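Local structure of PA1221 (Pseudomonas aeruginosa, 4DG8) at residues I189-L194 with A340-L345; N307-T312 with T316-H321. The protein belongs to the ANL superfamily of AMP-binding enzymes and also carries a phosphopantetheine attachment domain, probably a carrier domain. One frame throughout, in Å; residues are numbered along the deposited sequence.

Overall arrangement
Both contacts are buried in the AMP-binding part of the chain, with centres about 10 Å apart. Contact 2 lies within the loop that contact 1 closes, and it is the nearer to the centre of the chain. It is a beta hairpin held mainly by backbone hydrogen bonds, and one of its segments lines the AMP pocket. Contact 1 is smaller. It joins a helix to the start of a strand in another sheet, through a single arginine side chain. The two meet where V344 packs on T318 and L192 on T316. R191 does not reach AMP: its side chain stays about 11 Å away.

Contact 1: residues I189-L194 with A340-L345; sequences ITRLCL and AGTAVL
R191 and G341 mark the closest backbone approach between the two segments, with their CA atoms 5.5 Å apart. In the ANL fold seen here, this joins helix 186-193 to the start of strand 342-347, which belongs to an antiparallel sheet. The helix is in its last turn, and L194 is the first residue to leave helical geometry. G341 has a positive phi of 89°, a conformation that glycine adopts readily. With no side chain, G341 avoids a collision with R191 CB. Backbone hydrogen bonds tie G341 to A368 and A343 to F366, so the strand is tied to its sheet here.

R191 carries the contact. Its CG sits between the backbone N and the carbonyl carbon (chi1 84°), and the chain bends again at chi2. This brings R191 CD to 3.3 Å from A340 O and sets the NE edge of the guanidinium against T342. The T342 hydroxyl lies close to the guanidinium plane and takes two hydrogen bonds, so the grip is side-on and converges on one atom. Other partners fix the rest of the group: NH2 also bonds to N314 O and NH1 to T315 O, so the arginine ties the helix both to the strand and to the loop that follows strand 304-309. Q196 adds a second link, since its amide bonds to R191 O and to A340 N. The two bonds to T342 OG1 measure 2.9 Å from R191 NE and 3.0 Å from R191 NH2.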
ATOM      1  N   ILE A 189      -0.482   4.001  11.814  1.00 21.03           N
ATOM      2  CA  ILE A 189      -1.859   3.642  11.479  1.00 20.30           C
ATOM      3  C   ILE A 189      -2.911   4.537  12.125  1.00 26.51           C
ATOM      4  O   ILE A 189      -3.838   5.002  11.431  1.00 21.05           O
ATOM      5  CB  ILE A 189      -2.176   2.180  11.869  1.00 22.13           C
ATOM      6  CG1 ILE A 189      -1.248   1.223  11.119  1.00 15.75           C
ATOM      7  CG2 ILE A 189      -3.625   1.871  11.538  1.00 16.42           C
ATOM      8  CD1 ILE A 189      -1.446  -0.240  11.492  1.00 16.70           C
ATOM      9  N   THR A 190      -2.803   4.759  13.443  1.00 17.48           N
ATOM     10  CA  THR A 190      -3.823   5.563  14.126  1.00 19.75           C
ATOM     11  C   THR A 190      -3.712   7.041  13.718  1.00 20.27           C
ATOM     12  O   THR A 190      -4.726   7.726  13.617  1.00 21.87           O
ATOM     13  CB  THR A 190      -3.822   5.405  15.681  1.00 20.60           C
ATOM     14  OG1 THR A 190      -2.560   5.814  16.207  1.00 23.08           O
ATOM     15  CG2 THR A 190      -4.099   3.942  16.092  1.00 18.26           C
ATOM     16  N   ARG A 191      -2.498   7.519  13.440  1.00 19.33           N
ATOM     17  CA  ARG A 191      -2.333   8.888  12.941  1.00 21.47           C
ATOM     18  C   ARG A 191      -2.946   8.987  11.547  1.00 22.98           C
ATOM     19  O   ARG A 191      -3.595   9.986  11.228  1.00 28.51           O
ATOM     20  CB  ARG A 191      -0.871   9.373  12.962  1.00 22.32           C
ATOM     21  CG  ARG A 191       0.003   8.975  11.730  1.00 21.62           C
ATOM     22  CD  ARG A 191      -0.290   9.928  10.561  1.00 15.12           C
ATOM     23  NE  ARG A 191       0.782  10.056   9.571  1.00 20.68           N
ATOM     24  CZ  ARG A 191       1.047   9.156   8.623  1.00 24.68           C
ATOM     25  NH1 ARG A 191       0.356   8.019   8.550  1.00 18.91           N
ATOM     26  NH2 ARG A 191       2.026   9.376   7.757  1.00 23.03           N
ATOM     27  N   LEU A 192      -2.769   7.945  10.735  1.00 22.64           N
ATOM     28  CA  LEU A 192      -3.384   7.938   9.412  1.00 19.28           C
ATOM     29  C   LEU A 192      -4.912   8.049   9.492  1.00 24.45           C
ATOM     30  O   LEU A 192      -5.536   8.793   8.716  1.00 18.95           O
ATOM     31  CB  LEU A 192      -3.006   6.652   8.629  1.00 17.23           C
ATOM     32  CG  LEU A 192      -3.731   6.463   7.276  1.00 17.61           C
ATOM     33  CD1 LEU A 192      -3.324   7.571   6.296  1.00 19.84           C
ATOM     34  CD2 LEU A 192      -3.496   5.078   6.674  1.00 19.64           C
ATOM     35  N   CYS A 193      -5.516   7.275  10.397  1.00 20.94           N
ATOM     36  CA  CYS A 193      -6.975   7.098  10.364  1.00 25.60           C
ATOM     37  C   CYS A 193      -7.844   8.043  11.200  1.00 27.77           C
ATOM     38  O   CYS A 193      -9.052   8.117  10.977  1.00 28.80           O
ATOM     39  CB  CYS A 193      -7.336   5.646  10.709  1.00 21.54           C
ATOM     40  SG  CYS A 193      -6.523   4.418   9.655  1.00 23.03           S
ATOM     41  N   LEU A 194      -7.243   8.777  12.130  1.00 26.04           N
ATOM     42  CA  LEU A 194      -8.014   9.562  13.092  1.00 27.40           C
ATOM     43  C   LEU A 194      -7.842  11.077  12.910  1.00 31.49           C
ATOM     44  O   LEU A 194      -6.734  11.563  12.671  1.00 32.43           O
ATOM     45  CB  LEU A 194      -7.628   9.186  14.538  1.00 27.10           C
ATOM     46  CG  LEU A 194      -7.724   7.743  15.060  1.00 27.04           C
ATOM     47  CD1 LEU A 194      -7.550   7.758  16.588  1.00 28.63           C
ATOM     48  CD2 LEU A 194      -9.041   7.063  14.682  1.00 29.24           C
ATOM     49  N   ALA A 340      -2.726  15.142   9.035  1.00 27.92           N
ATOM     50  CA  ALA A 340      -2.495  15.245  10.477  1.00 27.15           C
ATOM     51  C   ALA A 340      -1.487  14.183  10.970  1.00 23.99           C
ATOM     52  O   ALA A 340      -1.511  13.032  10.529  1.00 30.01           O
ATOM     53  CB  ALA A 340      -3.828  15.145  11.245  1.00 28.41           C
ATOM     54  N   GLY A 341      -0.592  14.580  11.874  1.00 28.86           N
ATOM     55  CA  GLY A 341       0.402  13.665  12.424  1.00 26.27           C
ATOM     56  C   GLY A 341       1.667  13.644  11.580  1.00 27.09           C
ATOM     57  O   GLY A 341       2.698  13.085  11.960  1.00 22.24           O
ATOM     58  N   THR A 342       1.591  14.290  10.426  1.00 26.07           N
ATOM     59  CA  THR A 342       2.737  14.376   9.538  1.00 25.98           C
ATOM     60  C   THR A 342       3.130  15.829   9.299  1.00 31.78           C
ATOM     61  O   THR A 342       2.302  16.735   9.429  1.00 30.52           O
ATOM     62  CB  THR A 342       2.415  13.674   8.219  1.00 18.16           C
ATOM     63  OG1 THR A 342       2.323  12.267   8.473  1.00 25.62           O
ATOM     64  CG2 THR A 342       3.489  13.943   7.163  1.00 21.88           C
ATOM     65  N   ALA A 343       4.401  16.052   8.987  1.00 30.27           N
ATOM     66  CA  ALA A 343       4.833  17.348   8.477  1.00 29.05           C
ATOM     67  C   ALA A 343       5.729  17.136   7.259  1.00 29.98           C
ATOM     68  O   ALA A 343       6.326  16.077   7.110  1.00 34.86           O
ATOM     69  CB  ALA A 343       5.580  18.130   9.560  1.00 37.19           C
ATOM     70  N   VAL A 344       5.809  18.119   6.372  1.00 26.51           N
ATOM     71  CA  VAL A 344       6.745  18.019   5.256  1.00 32.57           C
ATOM     72  C   VAL A 344       7.562  19.290   5.071  1.00 29.82           C
ATOM     73  O   VAL A 344       7.126  20.376   5.423  1.00 30.76           O
ATOM     74  CB  VAL A 344       6.045  17.694   3.907  1.00 35.29           C
ATOM     75  CG1 VAL A 344       5.349  16.350   3.967  1.00 22.77           C
ATOM     76  CG2 VAL A 344       5.050  18.791   3.525  1.00 36.36           C
ATOM     77  N   LEU A 345       8.770  19.135   4.538  1.00 34.80           N
ATOM     78  CA  LEU A 345       9.509  20.266   4.003  1.00 34.20           C
ATOM     79  C   LEU A 345       9.872  19.913   2.577  1.00 38.93           C
ATOM     80  O   LEU A 345       9.867  18.746   2.194  1.00 30.46           O
ATOM     81  CB  LEU A 345      10.791  20.522   4.784  1.00 37.88           C
ATOM     82  CG  LEU A 345      10.670  21.048   6.213  1.00 42.91           C
ATOM     83  CD1 LEU A 345      12.067  21.308   6.784  1.00 36.52           C
ATOM     84  CD2 LEU A 345       9.818  22.314   6.233  1.00 41.73           C
TER

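Contact 2: residues N307-T312 with T316-H321; sequences NGYGPT and TFTCCH. With AMP (adenosine monophosphate), chain B.
N307 pairs with H321 through two backbone hydrogen bonds at the open end of an antiparallel beta hairpin. Its CG is anti to the backbone N (chi1 -176°), which takes the amide to the adenine of AMP. N307 OD1 accepts from AMP N6 at 2.8 Å. ND2 bonds to P334 O, and this fixes which way round the amide sits.

G308 forms a non-hydrogen-bonded pair with C320. The G308 carbonyl O takes a second bond from AMP N6, at 2.9 Å and nearly straight (163°). Across the hairpin, G308 CA lies over one face of the F317 ring, a CH-pi contact with CA 4.1 Å from the ring centroid. T316 CG2 sits at the opposite face.

Y309 faces both T318 and C319, a classic beta bulge. Y309 O accepts from T318 N at 2.6 Å and from C319 N at 3.0 Å. Y309 N in turn donates to C319 O. The ring runs alongside T318 and brings one edge over the adenine, with Y309 CD1 3.8 Å from AMP C5. Its OH bonds to D402, which also binds AMP.

G310 follows, with its CA against the T318 side chain. The P311 ring crosses the T318 side chain, its CD against T318 OG1. A water bridges the two, donating to P311 O over 2.7 Å and bonding to T318 OG1, which also bonds N314. At T312 the segment reaches the phosphate, and T312 OG1 donates to AMP O3P at 2.7 Å. A weak bond from T312 N joins it.

One short segment thus reads both ends of AMP. Two acceptors at N6 suit an amino group. The neutral T312 donors would help stabilise the negative phosphate oxygen without neutralising it, and K423 NZ also bonds AMP.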
ATOM      1  N   ASN A 307      -6.849  13.430  -3.595  1.00 17.96           N
ATOM      2  CA  ASN A 307      -5.604  12.942  -4.170  1.00 21.87           C
ATOM      3  C   ASN A 307      -4.693  12.644  -2.975  1.00 18.78           C
ATOM      4  O   ASN A 307      -4.289  13.556  -2.269  1.00 23.18           O
ATOM      5  CB  ASN A 307      -4.979  14.018  -5.081  1.00 20.49           C
ATOM      6  CG  ASN A 307      -3.708  13.545  -5.795  1.00 21.47           C
ATOM      7  OD1 ASN A 307      -3.317  12.381  -5.699  1.00 22.93           O
ATOM      8  ND2 ASN A 307      -3.068  14.458  -6.547  1.00 22.40           N
ATOM      9  N   GLY A 308      -4.467  11.360  -2.689  1.00 18.76           N
ATOM     10  CA  GLY A 308      -3.505  10.985  -1.665  1.00 21.72           C
ATOM     11  C   GLY A 308      -2.128  10.671  -2.226  1.00 20.24           C
ATOM     12  O   GLY A 308      -2.004   9.885  -3.173  1.00 17.63           O
ATOM     13  N   TYR A 309      -1.091  11.156  -1.551  1.00 20.24           N
ATOM     14  CA  TYR A 309       0.286  10.929  -1.978  1.00 25.27           C
ATOM     15  C   TYR A 309       1.086  10.477  -0.769  1.00 18.86           C
ATOM     16  O   TYR A 309       0.919  11.026   0.320  1.00 18.79           O
ATOM     17  CB  TYR A 309       0.929  12.215  -2.520  1.00 17.61           C
ATOM     18  CG  TYR A 309       2.428  12.209  -2.272  1.00 26.72           C
ATOM     19  CD1 TYR A 309       3.285  11.560  -3.148  1.00 23.40           C
ATOM     20  CD2 TYR A 309       2.979  12.801  -1.129  1.00 25.49           C
ATOM     21  CE1 TYR A 309       4.643  11.523  -2.927  1.00 26.02           C
ATOM     22  CE2 TYR A 309       4.344  12.765  -0.893  1.00 22.99           C
ATOM     23  CZ  TYR A 309       5.173  12.114  -1.804  1.00 27.68           C
ATOM     24  OH  TYR A 309       6.538  12.039  -1.606  1.00 26.11           O
ATOM     25  N   GLY A 310       1.931   9.469  -0.941  1.00 20.50           N
ATOM     26  CA  GLY A 310       2.936   9.193   0.070  1.00 22.53           C
ATOM     27  C   GLY A 310       3.663   7.891  -0.178  1.00 25.44           C
ATOM     28  O   GLY A 310       3.133   7.003  -0.859  1.00 21.20           O
ATOM     29  N   PRO A 311       4.872   7.750   0.391  1.00 24.22           N
ATOM     30  CA  PRO A 311       5.499   6.433   0.261  1.00 23.36           C
ATOM     31  C   PRO A 311       5.196   5.536   1.460  1.00 22.25           C
ATOM     32  O   PRO A 311       4.696   5.999   2.486  1.00 24.74           O
ATOM     33  CB  PRO A 311       6.992   6.776   0.195  1.00 20.44           C
ATOM     34  CG  PRO A 311       7.111   8.025   1.065  1.00 23.57           C
ATOM     35  CD  PRO A 311       5.788   8.762   0.949  1.00 27.92           C
ATOM     36  N   THR A 312       5.583   4.273   1.359  1.00 23.43           N
ATOM     37  CA  THR A 312       5.275   3.283   2.393  1.00 25.00           C
ATOM     38  C   THR A 312       6.039   3.565   3.701  1.00 20.67           C
ATOM     39  O   THR A 312       5.528   3.319   4.798  1.00 22.55           O
ATOM     40  CB  THR A 312       5.567   1.853   1.859  1.00 28.63           C
ATOM     41  OG1 THR A 312       4.771   1.611   0.686  1.00 25.47           O
ATOM     42  CG2 THR A 312       5.286   0.774   2.918  1.00 14.90           C
ATOM     43  N   THR A 316       1.361   4.814   4.213  1.00 22.62           N
ATOM     44  CA  THR A 316       0.206   5.208   3.392  1.00 20.01           C
ATOM     45  C   THR A 316       0.257   6.622   2.804  1.00 22.69           C
ATOM     46  O   THR A 316       0.569   6.771   1.616  1.00 23.69           O
ATOM     47  CB  THR A 316      -1.127   4.903   4.087  1.00 22.67           C
ATOM     48  OG1 THR A 316      -1.094   3.556   4.579  1.00 19.85           O
ATOM     49  CG2 THR A 316      -2.295   5.054   3.104  1.00 24.36           C
ATOM     50  N   PHE A 317      -0.280   7.603   3.508  1.00 17.08           N
ATOM     51  CA  PHE A 317      -0.289   8.971   3.001  1.00 22.57           C
ATOM     52  C   PHE A 317       0.699   9.885   3.712  1.00 26.86           C
ATOM     53  O   PHE A 317       0.949   9.766   4.907  1.00 26.21           O
ATOM     54  CB  PHE A 317      -1.683   9.593   3.154  1.00 21.19           C
ATOM     55  CG  PHE A 317      -2.731   8.961   2.303  1.00 18.16           C
ATOM     56  CD1 PHE A 317      -2.399   8.364   1.094  1.00 18.80           C
ATOM     57  CD2 PHE A 317      -4.075   9.001   2.694  1.00 18.66           C
ATOM     58  CE1 PHE A 317      -3.385   7.795   0.296  1.00 25.10           C
ATOM     59  CE2 PHE A 317      -5.053   8.429   1.905  1.00 22.13           C
ATOM     60  CZ  PHE A 317      -4.706   7.815   0.711  1.00 24.05           C
ATOM     61  N   THR A 318       1.214  10.834   2.946  1.00 22.28           N
ATOM     62  CA  THR A 318       2.070  11.895   3.437  1.00 27.84           C
ATOM     63  C   THR A 318       1.311  13.208   3.246  1.00 28.16           C
ATOM     64  O   THR A 318       1.150  13.982   4.182  1.00 27.47           O
ATOM     65  CB  THR A 318       3.445  11.890   2.745  1.00 29.53           C
ATOM     66  OG1 THR A 318       4.139  10.689   3.116  1.00 30.99           O
ATOM     67  CG2 THR A 318       4.266  13.076   3.187  1.00 16.81           C
ATOM     68  N   CYS A 319       0.904  13.484   2.009  1.00 25.47           N
ATOM     69  CA  CYS A 319       0.008  14.604   1.740  1.00 23.11           C
ATOM     70  C   CYS A 319      -1.310  14.145   1.116  1.00 26.08           C
ATOM     71  O   CYS A 319      -1.346  13.163   0.377  1.00 23.95           O
ATOM     72  CB  CYS A 319       0.674  15.611   0.802  1.00 30.60           C
ATOM     73  SG  CYS A 319       2.266  16.226   1.366  1.00 28.65           S
ATOM     74  N   CYS A 320      -2.391  14.859   1.420  1.00 25.29           N
ATOM     75  CA  CYS A 320      -3.641  14.693   0.688  1.00 25.83           C
ATOM     76  C   CYS A 320      -4.181  16.038   0.267  1.00 31.50           C
ATOM     77  O   CYS A 320      -3.876  17.067   0.882  1.00 34.18           O
ATOM     78  CB  CYS A 320      -4.699  13.979   1.517  1.00 20.52           C
ATOM     79  SG  CYS A 320      -4.275  12.295   1.905  1.00 20.90           S
ATOM     80  N   HIS A 321      -4.983  16.017  -0.792  1.00 28.00           N
ATOM     81  CA  HIS A 321      -5.623  17.229  -1.295  1.00 30.54           C
ATOM     82  C   HIS A 321      -7.079  16.933  -1.665  1.00 31.94           C
ATOM     83  O   HIS A 321      -7.355  16.042  -2.458  1.00 29.74           O
ATOM     84  CB  HIS A 321      -4.857  17.774  -2.510  1.00 25.42           C
ATOM     85  CG  HIS A 321      -5.475  18.991  -3.121  1.00 26.88           C
ATOM     86  ND1 HIS A 321      -5.567  20.194  -2.453  1.00 26.90           N
ATOM     87  CD2 HIS A 321      -6.038  19.190  -4.339  1.00 25.75           C
ATOM     88  CE1 HIS A 321      -6.171  21.077  -3.227  1.00 26.84           C
ATOM     89  NE2 HIS A 321      -6.464  20.493  -4.377  1.00 30.61           N
TER
HETATM   90  P   AMP B 701       4.142   3.170  -2.423  1.00 26.02           P
HETATM   91  O1P AMP B 701       4.123   1.782  -3.027  1.00 21.91           O
HETATM   92  O2P AMP B 701       2.864   3.705  -1.790  1.00 21.46           O
HETATM   93  O3P AMP B 701       5.280   3.190  -1.420  1.00 18.74           O
HETATM   94  O5' AMP B 701       4.667   4.211  -3.503  1.00 23.28           O
HETATM   95  C5' AMP B 701       5.015   5.528  -3.121  1.00 19.44           C
HETATM   96  C4' AMP B 701       5.428   6.358  -4.306  1.00 26.58           C
HETATM   97  O4' AMP B 701       4.365   6.379  -5.295  1.00 25.16           O
HETATM   98  C3' AMP B 701       5.699   7.823  -4.018  1.00 27.62           C
HETATM   99  O3' AMP B 701       6.993   8.046  -3.468  1.00 25.55           O
HETATM  100  C2' AMP B 701       5.485   8.473  -5.378  1.00 26.56           C
HETATM  101  O2' AMP B 701       6.622   8.271  -6.210  1.00 24.71           O
HETATM  102  C1' AMP B 701       4.324   7.643  -5.932  1.00 22.01           C
HETATM  103  N9  AMP B 701       3.010   8.268  -5.651  1.00 25.49           N
HETATM  104  C8  AMP B 701       2.165   7.874  -4.669  1.00 23.02           C
HETATM  105  N7  AMP B 701       1.038   8.628  -4.647  1.00 22.04           N
HETATM  106  C5  AMP B 701       1.142   9.544  -5.621  1.00 26.91           C
HETATM  107  C6  AMP B 701       0.296  10.655  -6.139  1.00 23.79           C
HETATM  108  N6  AMP B 701      -0.899  10.936  -5.589  1.00 20.51           N
HETATM  109  N1  AMP B 701       0.762  11.377  -7.187  1.00 28.59           N
HETATM  110  C2  AMP B 701       1.960  11.090  -7.739  1.00 23.97           C
HETATM  111  N3  AMP B 701       2.773  10.099  -7.321  1.00 22.74           N
HETATM  112  C4  AMP B 701       2.437   9.298  -6.286  1.00 23.44           C
HETATM  113  O   HOH W   1       3.141   8.111   3.293  1.00 18.24           O